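Toxin RelG (Mycobacterium tuberculosis, PDB 3G5O) cleaves RNA, preferentially at the 3'-end of purine ribonucleotides, as the toxic half of a type II toxin-antitoxin pair that its cognate antitoxin RelF neutralises. Local coordinates at residues Val20-Thr25 with Val88-Val93; Leu54-Pro59 with Ala70-Tyr75; Gly66-Arg71 with Tyr79-Glu84. All blocks are in the same frame, centred on the assembly; numbering follows the deposited sequence. Where two conformers were deposited one is given.

Overall arrangement
All three contacts build one mixed sheet of the RelE/ParE toxin fold, whose strands run in the order 19-23, 87-95, 75-82, 68-72, 57-59. Contact 1 closes the parallel end; contacts 2 and 3 are nested inside the long loop it closes and share strand 68-72 through Ala70 and Arg71. Their centres lie about 10 Å apart, as do those of contacts 1 and 3, which meet where Val89 O and Arg80 N, 2.9 Å apart, probably hydrogen-bond. Contacts 1 and 2 lie on opposite sides of the chain's centre, about 14 Å between centres, without touching. A Tris molecule sits at contact 2, and the antitoxin chain reaches all three.

Contact 1: Val20-Thr25 with Val88-Val93; sequences VRFTTT and VVILRV
Val20 pairs with Val88 in the parallel pair at the end of this chain's mixed sheet, of the RelE/ParE fold, where strand 19-23 lies beside strand 87-95 with the short axes 29° apart. The two valines stand side by side on the face turned to helix 35-51, and Val20 CG1 also reaches Ile90 CG1 at 3.9 Å in one of the two modelled conformers of Ile90. Arg21 supplies the parallel ladder with both its backbone groups: its N donates to Val88 O, and its O receives Ile90 N at 2.8 Å in a nearly straight bond (171° at the hydrogen). Its side chain leaves the sheet, NE bonding Thr83 of the antitoxin chain (Rv2865). Phe22 returns to the helix-covered face. In that same Ile90 conformer, CG1 stands over the middle of the Phe22 ring, 4.1 Å from the centroid, a CH-pi contact, while Val93 CG2 meets the ring edge near its plane. Phe22 and Thr23 also pair with an antiparallel strand of the antitoxin chain, which carries the sheet across the interface. Thr23 is the N-cap of the helix that follows. Its N donates to Ile90 O at 3.1 Å. Its OG1, placed between backbone N and carbonyl carbon (chi1 56°), lies 3.0 Å from Ile90 O and also near Thr25 OG1, so which of the two takes its proton is unsettled; it accepts from Ala26 N. The methyl CG2 meets Val89 CG1, 3.5 Å off, the two side chains crossing at about a right angle. In the first helical turn, Thr25 faces the classic beta bulge that Leu91 and Arg92 form opposite Leu78. In the conformer described, Thr25 OG1 donates to Leu91 O over 2.7 Å, in the carbonyl plane on a lone pair.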
loop_
_atom_site.group_PDB
_atom_site.type_symbol
_atom_site.label_atom_id
_atom_site.label_comp_id
_atom_site.label_asym_id
_atom_site.label_seq_id
_atom_site.Cartn_x
_atom_site.Cartn_y
_atom_site.Cartn_z
ATOM N N VAL C 20 -18.355 19.832 7.404
ATOM C CA VAL C 20 -17.299 19.430 6.450
ATOM C C VAL C 20 -16.494 20.671 6.144
ATOM O O VAL C 20 -17.064 21.758 5.939
ATOM C CB VAL C 20 -17.880 18.818 5.141
ATOM C CG1 VAL C 20 -16.734 18.637 4.056
ATOM C CG2 VAL C 20 -18.532 17.485 5.423
ATOM N N ARG C 21 -15.167 20.528 6.159
ATOM C CA ARG C 21 -14.259 21.644 5.906
ATOM C C ARG C 21 -13.229 21.148 4.894
ATOM O O ARG C 21 -12.885 19.952 4.893
ATOM C CB ARG C 21 -13.499 22.028 7.189
ATOM C CG ARG C 21 -14.330 22.338 8.431
ATOM C CD ARG C 21 -14.820 23.757 8.474
ATOM N NE ARG C 21 -13.777 24.789 8.479
ATOM C CZ ARG C 21 -14.051 26.104 8.480
ATOM N NH1 ARG C 21 -15.317 26.507 8.522
ATOM N NH2 ARG C 21 -13.082 27.016 8.442
ATOM N N PHE C 22 -12.703 22.054 4.078
ATOM C CA PHE C 22 -11.665 21.706 3.100
ATOM C C PHE C 22 -10.424 22.425 3.604
ATOM O O PHE C 22 -10.497 23.618 3.972
ATOM C CB PHE C 22 -11.990 22.268 1.689
ATOM C CG PHE C 22 -12.976 21.433 0.885
ATOM C CD1 PHE C 22 -12.538 20.707 -0.220
ATOM C CD2 PHE C 22 -14.329 21.436 1.192
ATOM C CE1 PHE C 22 -13.427 19.935 -0.978
ATOM C CE2 PHE C 22 -15.235 20.678 0.449
ATOM C CZ PHE C 22 -14.768 19.944 -0.662
ATOM N N THR C 23 -9.302 21.714 3.598
ATOM C CA THR C 23 -7.985 22.327 3.829
ATOM C C THR C 23 -7.618 23.127 2.574
ATOM O O THR C 23 -8.243 22.973 1.507
ATOM C CB THR C 23 -6.881 21.270 4.060
ATOM O OG1 THR C 23 -6.843 20.359 2.949
ATOM C CG2 THR C 23 -7.125 20.477 5.359
ATOM N N THR C 24 -6.584 23.959 2.703
ATOM C CA THR C 24 -5.944 24.634 1.555
ATOM C C THR C 24 -5.496 23.661 0.506
ATOM O O THR C 24 -5.647 23.911 -0.692
ATOM C CB THR C 24 -4.697 25.497 1.999
ATOM O OG1 THR C 24 -5.147 26.475 2.931
ATOM C CG2 THR C 24 -4.061 26.215 0.821
ATOM N N THR C 25 -4.967 22.524 0.941
ATOM C CA THR C 25 -4.466 21.499 -0.022
ATOM C C THR C 25 -5.618 20.982 -0.854
ATOM O O THR C 25 -5.488 20.825 -2.078
ATOM C CB THR C 25 -3.842 20.190 0.576
ATOM O OG1 THR C 25 -4.598 19.748 1.699
ATOM C CG2 THR C 25 -2.357 20.322 0.918
ATOM N N VAL C 88 -15.648 16.761 9.652
ATOM C CA VAL C 88 -14.856 16.035 8.664
ATOM C C VAL C 88 -14.017 17.088 7.975
ATOM O O VAL C 88 -14.552 18.151 7.637
ATOM C CB VAL C 88 -15.761 15.423 7.617
ATOM C CG1 VAL C 88 -14.923 14.889 6.367
ATOM C CG2 VAL C 88 -16.620 14.333 8.256
ATOM N N VAL C 89 -12.731 16.778 7.757
ATOM C CA VAL C 89 -11.806 17.644 7.054
ATOM C C VAL C 89 -11.214 16.933 5.856
ATOM O O VAL C 89 -10.611 15.865 5.985
ATOM C CB VAL C 89 -10.664 18.172 7.975
ATOM C CG1 VAL C 89 -9.803 19.174 7.202
ATOM C CG2 VAL C 89 -11.240 18.900 9.206
ATOM N N ILE C 90 -11.452 17.510 4.673
ATOM C CA ILE C 90 -10.979 16.966 3.409
ATOM C C ILE C 90 -9.545 17.420 3.200
ATOM O O ILE C 90 -9.282 18.618 3.183
ATOM C CB ILE C 90 -11.803 17.530 2.217
ATOM C CG1 ILE C 90 -13.303 17.463 2.520
ATOM C CG2 ILE C 90 -11.438 16.811 0.891
ATOM C CD1 ILE C 90 -13.790 16.054 2.731
ATOM N N LEU C 91 -8.649 16.466 2.996
ATOM C CA LEU C 91 -7.224 16.691 2.796
ATOM C C LEU C 91 -6.898 16.781 1.316
ATOM O O LEU C 91 -6.073 17.608 0.933
ATOM C CB LEU C 91 -6.422 15.502 3.385
ATOM C CG LEU C 91 -6.808 15.132 4.817
ATOM C CD1 LEU C 91 -5.913 13.996 5.229
ATOM C CD2 LEU C 91 -6.736 16.337 5.876
ATOM N N ARG C 92 -7.546 15.947 0.505
ATOM C CA ARG C 92 -7.261 15.857 -0.926
ATOM C C ARG C 92 -8.506 15.477 -1.714
ATOM O O ARG C 92 -9.412 14.761 -1.214
ATOM C CB ARG C 92 -6.183 14.786 -1.228
ATOM C CG ARG C 92 -4.775 14.987 -0.565
ATOM C CD ARG C 92 -4.012 16.187 -1.178
ATOM N NE ARG C 92 -3.953 16.147 -2.648
ATOM C CZ ARG C 92 -2.990 15.512 -3.338
ATOM N NH1 ARG C 92 -2.014 14.865 -2.712
ATOM N NH2 ARG C 92 -3.002 15.524 -4.662
ATOM N N VAL C 93 -8.516 15.901 -2.976
ATOM C CA VAL C 93 -9.549 15.468 -3.941
ATOM C C VAL C 93 -8.805 15.030 -5.202
ATOM O O VAL C 93 -7.860 15.719 -5.677
ATOM C CB VAL C 93 -10.538 16.617 -4.289
ATOM C CG1 VAL C 93 -11.619 16.108 -5.275
ATOM C CG2 VAL C 93 -11.203 17.127 -3.022
#

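Contact 2: Leu54-Pro59 with Ala70-Tyr75; sequences LRVGKP and ARRGTY. With TRS (2-amino-2-hydroxymethyl-propane-1,3-diol), chain I.
A Tris molecule, probably from the crystallisation liquor, is bound where the end strand 57-59 of this chain's sheet comes up to strand 68-72. No direct hydrogen bond joins 54-59 to 70-75; the sound polar link runs through solvent. Water 1 donates to Val56 O and to Arg71 O, each at 2.7 Å, and accepts a longer bond from Arg72 NE, so it bridges the two backbones. Tris O2 takes the Arg71 N-H at 2.8 Å, with 172° at the hydrogen; its modelled approach to Val56 O is too short to be trusted and that bond is doubtful. The ligand also bonds Ser69 O and Glu53 of the antitoxin chain (Rv2865).

Apolar contact comes from the two branches of Val56. CG2, set between backbone N and carbonyl carbon, meets Ala70 CB at 4.0 Å, and CG1 approaches Arg72 NH2 at 3.6 Å, obliquely to the guanidinium plane. The Arg72 chain, bent at chi2 (-73°), crosses the valine at about a right angle; its NH1 forms a salt bridge with Asp48 of helix 35-51, which would fix that end. Past Arg72 the chain reverses in a type II' turn closed by backbone bonds with Tyr75. The Gly57 and Ala70 CA atoms are 3.9 Å apart, where strands 57-59 and 68-72 form the antiparallel hairpin at the end of the RelE/ParE sheet.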
loop_
_atom_site.group_PDB
_atom_site.type_symbol
_atom_site.label_atom_id
_atom_site.label_comp_id
_atom_site.label_asym_id
_atom_site.label_seq_id
_atom_site.Cartn_x
_atom_site.Cartn_y
_atom_site.Cartn_z
ATOM N N LEU C 54 -18.606 7.813 7.720
ATOM C CA LEU C 54 -18.121 6.418 7.771
ATOM C C LEU C 54 -18.699 5.546 6.680
ATOM O O LEU C 54 -17.998 4.713 6.137
ATOM C CB LEU C 54 -18.319 5.735 9.150
ATOM C CG LEU C 54 -17.404 6.264 10.275
ATOM C CD1 LEU C 54 -17.896 5.831 11.664
ATOM C CD2 LEU C 54 -15.899 5.908 10.074
ATOM N N ARG C 55 -19.962 5.705 6.327
ATOM C CA ARG C 55 -20.524 4.724 5.389
ATOM C C ARG C 55 -20.062 4.942 3.944
ATOM O O ARG C 55 -19.980 3.991 3.173
ATOM C CB ARG C 55 -22.064 4.626 5.502
ATOM C CG ARG C 55 -22.587 4.214 6.914
ATOM C CD ARG C 55 -22.976 2.698 7.053
ATOM N NE ARG C 55 -22.788 2.180 8.433
ATOM C CZ ARG C 55 -23.381 1.093 8.962
ATOM N NH1 ARG C 55 -24.257 0.377 8.263
ATOM N NH2 ARG C 55 -23.111 0.718 10.216
ATOM N N VAL C 56 -19.732 6.176 3.574
ATOM C CA VAL C 56 -19.404 6.427 2.165
ATOM C C VAL C 56 -17.927 6.147 1.843
ATOM O O VAL C 56 -17.549 6.165 0.691
ATOM C CB VAL C 56 -19.756 7.855 1.738
ATOM C CG1 VAL C 56 -21.246 8.101 1.925
ATOM C CG2 VAL C 56 -18.920 8.900 2.536
ATOM N N GLY C 57 -17.090 5.964 2.860
ATOM C CA GLY C 57 -15.682 5.759 2.584
ATOM C C GLY C 57 -15.148 4.545 3.306
ATOM O O GLY C 57 -15.908 3.885 4.021
ATOM N N LYS C 58 -13.852 4.275 3.110
ATOM C CA LYS C 58 -13.111 3.176 3.754
ATOM C C LYS C 58 -11.912 3.748 4.513
ATOM O O LYS C 58 -11.283 4.697 4.034
ATOM C CB LYS C 58 -12.553 2.202 2.698
ATOM C CG LYS C 58 -13.632 1.388 1.949
ATOM C CD LYS C 58 -14.189 0.223 2.797
ATOM C CE LYS C 58 -15.284 -0.523 2.062
ATOM N NZ LYS C 58 -16.585 0.240 2.086
ATOM N N PRO C 59 -11.598 3.185 5.694
ATOM C CA PRO C 59 -10.383 3.642 6.393
ATOM C C PRO C 59 -9.147 3.138 5.638
ATOM O O PRO C 59 -9.153 2.023 5.134
ATOM C CB PRO C 59 -10.488 2.975 7.796
ATOM C CG PRO C 59 -11.352 1.681 7.526
ATOM C CD PRO C 59 -12.324 2.095 6.412
ATOM N N ALA C 70 -13.230 8.224 0.140
ATOM C CA ALA C 70 -14.567 7.954 -0.382
ATOM C C ALA C 70 -14.525 8.144 -1.902
ATOM O O ALA C 70 -13.994 9.139 -2.380
ATOM C CB ALA C 70 -15.604 8.912 0.248
ATOM N N ARG C 71 -15.096 7.212 -2.642
ATOM C CA ARG C 71 -15.114 7.276 -4.105
ATOM C C ARG C 71 -16.549 7.408 -4.575
ATOM O O ARG C 71 -17.436 6.666 -4.066
ATOM C CB ARG C 71 -14.502 5.988 -4.707
ATOM C CG ARG C 71 -14.495 5.970 -6.236
ATOM C CD ARG C 71 -13.898 4.654 -6.820
ATOM N NE ARG C 71 -14.838 3.554 -6.653
ATOM C CZ ARG C 71 -15.910 3.339 -7.432
ATOM N NH1 ARG C 71 -16.173 4.134 -8.477
ATOM N NH2 ARG C 71 -16.718 2.300 -7.174
ATOM N N ARG C 72 -16.772 8.322 -5.525
ATOM C CA ARG C 72 -17.995 8.349 -6.356
ATOM C C ARG C 72 -17.595 8.441 -7.831
ATOM O O ARG C 72 -16.995 9.425 -8.257
ATOM C CB ARG C 72 -18.928 9.526 -5.995
ATOM C CG ARG C 72 -19.556 9.466 -4.603
ATOM C CD ARG C 72 -20.639 8.385 -4.584
ATOM N NE ARG C 72 -21.140 8.081 -3.237
ATOM C CZ ARG C 72 -22.182 8.699 -2.684
ATOM N NH1 ARG C 72 -22.810 9.680 -3.346
ATOM N NH2 ARG C 72 -22.584 8.356 -1.458
ATOM N N GLY C 73 -17.889 7.389 -8.604
ATOM C CA GLY C 73 -17.461 7.323 -9.994
ATOM C C GLY C 73 -15.951 7.453 -10.086
ATOM O O GLY C 73 -15.208 6.597 -9.562
ATOM N N THR C 74 -15.475 8.498 -10.751
ATOM C CA THR C 74 -14.053 8.606 -11.023
ATOM C C THR C 74 -13.350 9.567 -10.078
ATOM O O THR C 74 -12.141 9.775 -10.211
ATOM C CB THR C 74 -13.799 9.069 -12.464
ATOM O OG1 THR C 74 -14.639 10.196 -12.722
ATOM C CG2 THR C 74 -14.170 7.896 -13.455
ATOM N N TYR C 75 -14.086 10.169 -9.143
ATOM C CA TYR C 75 -13.397 10.987 -8.122
ATOM C C TYR C 75 -13.332 10.364 -6.726
ATOM O O TYR C 75 -14.206 9.534 -6.322
ATOM C CB TYR C 75 -13.890 12.442 -8.074
ATOM C CG TYR C 75 -15.316 12.611 -7.610
ATOM C CD1 TYR C 75 -15.615 12.584 -6.251
ATOM C CD2 TYR C 75 -16.363 12.757 -8.524
ATOM C CE1 TYR C 75 -16.906 12.744 -5.812
ATOM C CE2 TYR C 75 -17.716 12.917 -8.075
ATOM C CZ TYR C 75 -17.941 12.922 -6.702
ATOM O OH TYR C 75 -19.215 13.015 -6.167
HETATM C C TRS I . -15.142 3.131 -1.297
HETATM C C1 TRS I . -15.606 2.424 -0.013
HETATM C C2 TRS I . -16.282 3.949 -1.879
HETATM C C3 TRS I . -14.623 2.090 -2.285
HETATM N N TRS I . -14.011 4.042 -1.021
HETATM O O1 TRS I . -16.877 2.787 0.480
HETATM O O2 TRS I . -16.320 5.154 -1.165
HETATM O O3 TRS I . -14.418 0.890 -1.565
HETATM O O HOH W 1 -18.715 6.747 -1.656
#

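Contact 3: Gly66-Arg71 with Tyr79-Glu84; sequences GTFSAR and YRIDDE
Tyr79 O is gripped from the Phe68 side by the N-H of that residue at 2.8 Å, and Thr67 CA adds a CA-H...O contact. In return Tyr79 N donates to Phe68 O, also at 2.8 Å. This antiparallel hydrogen-bonded pair belongs to the beta hairpin of strands 68-72 and 75-82 in the RelE/ParE sheet. The strands then diverge, their short axes at 117°, and beyond the pair water 2 bridges the gap by donating to Gly66 O and accepting from Ile81 N.

Phe68 CB lies over one face of the Tyr79 ring, 3.6 Å from the centroid, a CH-pi contact. The two rings are nearly parallel (23°) but slid so far apart that they barely overlap. With CG between backbone N and carbonyl carbon (chi1 56°), the tyrosine ring is carried over to the neighbouring strand, where CE2 meets Ala70 CB edge-on, and OH bonds Pro53 O. In the conformer described, Ile81 CG1 approaches Phe68 CE2 at 3.7 Å, the side chains crossing at about a right angle.

On the other face of the strands, Arg80 extends from CG to NE toward the antitoxin chain (Rv2865), where NH2 forms a salt bridge with Asp75. Thr67 CG2 covers one guanidinium face of Arg80 near its rim, 3.8 Å from NH1.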
loop_
_atom_site.group_PDB
_atom_site.type_symbol
_atom_site.label_atom_id
_atom_site.label_comp_id
_atom_site.label_asym_id
_atom_site.label_seq_id
_atom_site.Cartn_x
_atom_site.Cartn_y
_atom_site.Cartn_z
ATOM N N GLY C 66 -5.549 6.410 9.776
ATOM C CA GLY C 66 -6.098 7.668 10.314
ATOM C C GLY C 66 -6.876 8.497 9.271
ATOM O O GLY C 66 -7.578 9.452 9.638
ATOM N N THR C 67 -6.764 8.124 7.986
ATOM C CA THR C 67 -7.437 8.832 6.895
ATOM C C THR C 67 -8.465 7.893 6.286
ATOM O O THR C 67 -8.441 6.668 6.538
ATOM C CB THR C 67 -6.446 9.360 5.792
ATOM O OG1 THR C 67 -5.795 8.271 5.139
ATOM C CG2 THR C 67 -5.374 10.339 6.369
ATOM N N PHE C 68 -9.403 8.464 5.536
ATOM C CA PHE C 68 -10.451 7.697 4.871
ATOM C C PHE C 68 -10.496 8.130 3.420
ATOM O O PHE C 68 -10.169 9.292 3.106
ATOM C CB PHE C 68 -11.823 7.994 5.496
ATOM C CG PHE C 68 -11.947 7.511 6.910
ATOM C CD1 PHE C 68 -12.604 6.307 7.193
ATOM C CD2 PHE C 68 -11.402 8.254 7.964
ATOM C CE1 PHE C 68 -12.700 5.844 8.529
ATOM C CE2 PHE C 68 -11.491 7.784 9.292
ATOM C CZ PHE C 68 -12.134 6.596 9.566
ATOM N N SER C 69 -10.957 7.227 2.558
ATOM C CA SER C 69 -11.119 7.530 1.149
ATOM C C SER C 69 -12.559 7.246 0.740
ATOM O O SER C 69 -13.060 6.135 0.951
ATOM C CB SER C 69 -10.181 6.641 0.339
ATOM O OG SER C 69 -10.307 6.942 -1.047
ATOM N N ALA C 70 -13.230 8.224 0.140
ATOM C CA ALA C 70 -14.567 7.954 -0.382
ATOM C C ALA C 70 -14.525 8.144 -1.902
ATOM O O ALA C 70 -13.994 9.139 -2.380
ATOM C CB ALA C 70 -15.604 8.912 0.248
ATOM N N ARG C 71 -15.096 7.212 -2.642
ATOM C CA ARG C 71 -15.114 7.276 -4.105
ATOM C C ARG C 71 -16.549 7.408 -4.575
ATOM O O ARG C 71 -17.436 6.666 -4.066
ATOM C CB ARG C 71 -14.502 5.988 -4.707
ATOM C CG ARG C 71 -14.495 5.970 -6.236
ATOM C CD ARG C 71 -13.898 4.654 -6.820
ATOM N NE ARG C 71 -14.838 3.554 -6.653
ATOM C CZ ARG C 71 -15.910 3.339 -7.432
ATOM N NH1 ARG C 71 -16.173 4.134 -8.477
ATOM N NH2 ARG C 71 -16.718 2.300 -7.174
ATOM N N TYR C 79 -9.938 12.069 3.546
ATOM C CA TYR C 79 -10.433 12.916 4.649
ATOM C C TYR C 79 -10.157 12.366 6.027
ATOM O O TYR C 79 -9.765 11.214 6.131
ATOM C CB TYR C 79 -11.928 13.220 4.508
ATOM C CG TYR C 79 -12.819 12.025 4.411
ATOM C CD1 TYR C 79 -13.539 11.591 5.522
ATOM C CD2 TYR C 79 -12.968 11.324 3.201
ATOM C CE1 TYR C 79 -14.405 10.481 5.446
ATOM C CE2 TYR C 79 -13.817 10.212 3.111
ATOM C CZ TYR C 79 -14.546 9.806 4.238
ATOM O OH TYR C 79 -15.397 8.712 4.158
ATOM N N ARG C 80 -10.321 13.212 7.054
ATOM C CA ARG C 80 -10.232 12.779 8.433
ATOM C C ARG C 80 -11.583 13.039 9.084
ATOM O O ARG C 80 -12.322 13.939 8.657
ATOM C CB ARG C 80 -9.154 13.584 9.173
ATOM C CG ARG C 80 -7.709 13.275 8.671
ATOM C CD ARG C 80 -6.675 13.856 9.649
ATOM N NE ARG C 80 -5.274 13.710 9.234
ATOM C CZ ARG C 80 -4.557 12.610 9.397
ATOM N NH1 ARG C 80 -5.110 11.534 9.957
ATOM N NH2 ARG C 80 -3.284 12.592 9.023
ATOM N N ILE C 81 -11.876 12.246 10.121
ATOM C CA ILE C 81 -13.102 12.372 10.924
ATOM C C ILE C 81 -12.706 12.794 12.332
ATOM O O ILE C 81 -11.835 12.162 12.960
ATOM C CB ILE C 81 -13.864 11.037 11.063
ATOM C CG1 ILE C 81 -14.073 10.381 9.710
ATOM C CG2 ILE C 81 -15.240 11.253 11.707
ATOM C CD1 ILE C 81 -14.549 11.336 8.735
ATOM N N ASP C 82 -13.331 13.843 12.824
ATOM C CA ASP C 82 -13.132 14.284 14.191
ATOM C C ASP C 82 -14.490 14.146 14.917
ATOM O O ASP C 82 -15.342 15.038 14.850
ATOM C CB ASP C 82 -12.607 15.723 14.165
ATOM C CG ASP C 82 -12.439 16.326 15.581
ATOM O OD1 ASP C 82 -12.779 15.650 16.595
ATOM O OD2 ASP C 82 -11.987 17.493 15.659
ATOM N N ASP C 83 -14.691 13.018 15.597
ATOM C CA ASP C 83 -15.975 12.745 16.241
ATOM C C ASP C 83 -16.364 13.743 17.345
ATOM O O ASP C 83 -17.504 14.196 17.384
ATOM C CB ASP C 83 -16.012 11.318 16.809
ATOM C CG ASP C 83 -16.139 10.263 15.726
ATOM O OD1 ASP C 83 -16.813 10.530 14.702
ATOM O OD2 ASP C 83 -15.579 9.146 15.911
ATOM N N GLU C 84 -15.407 14.105 18.198
ATOM C CA GLU C 84 -15.608 15.008 19.322
ATOM C C GLU C 84 -16.152 16.387 18.889
ATOM O O GLU C 84 -16.898 17.051 19.621
ATOM C CB GLU C 84 -14.275 15.166 20.064
ATOM C CG GLU C 84 -13.793 13.911 20.821
ATOM C CD GLU C 84 -13.238 12.788 19.922
ATOM O OE1 GLU C 84 -12.935 13.025 18.719
ATOM O OE2 GLU C 84 -13.093 11.655 20.443
HETATM O O HOH W 2 -9.737 10.529 10.908
#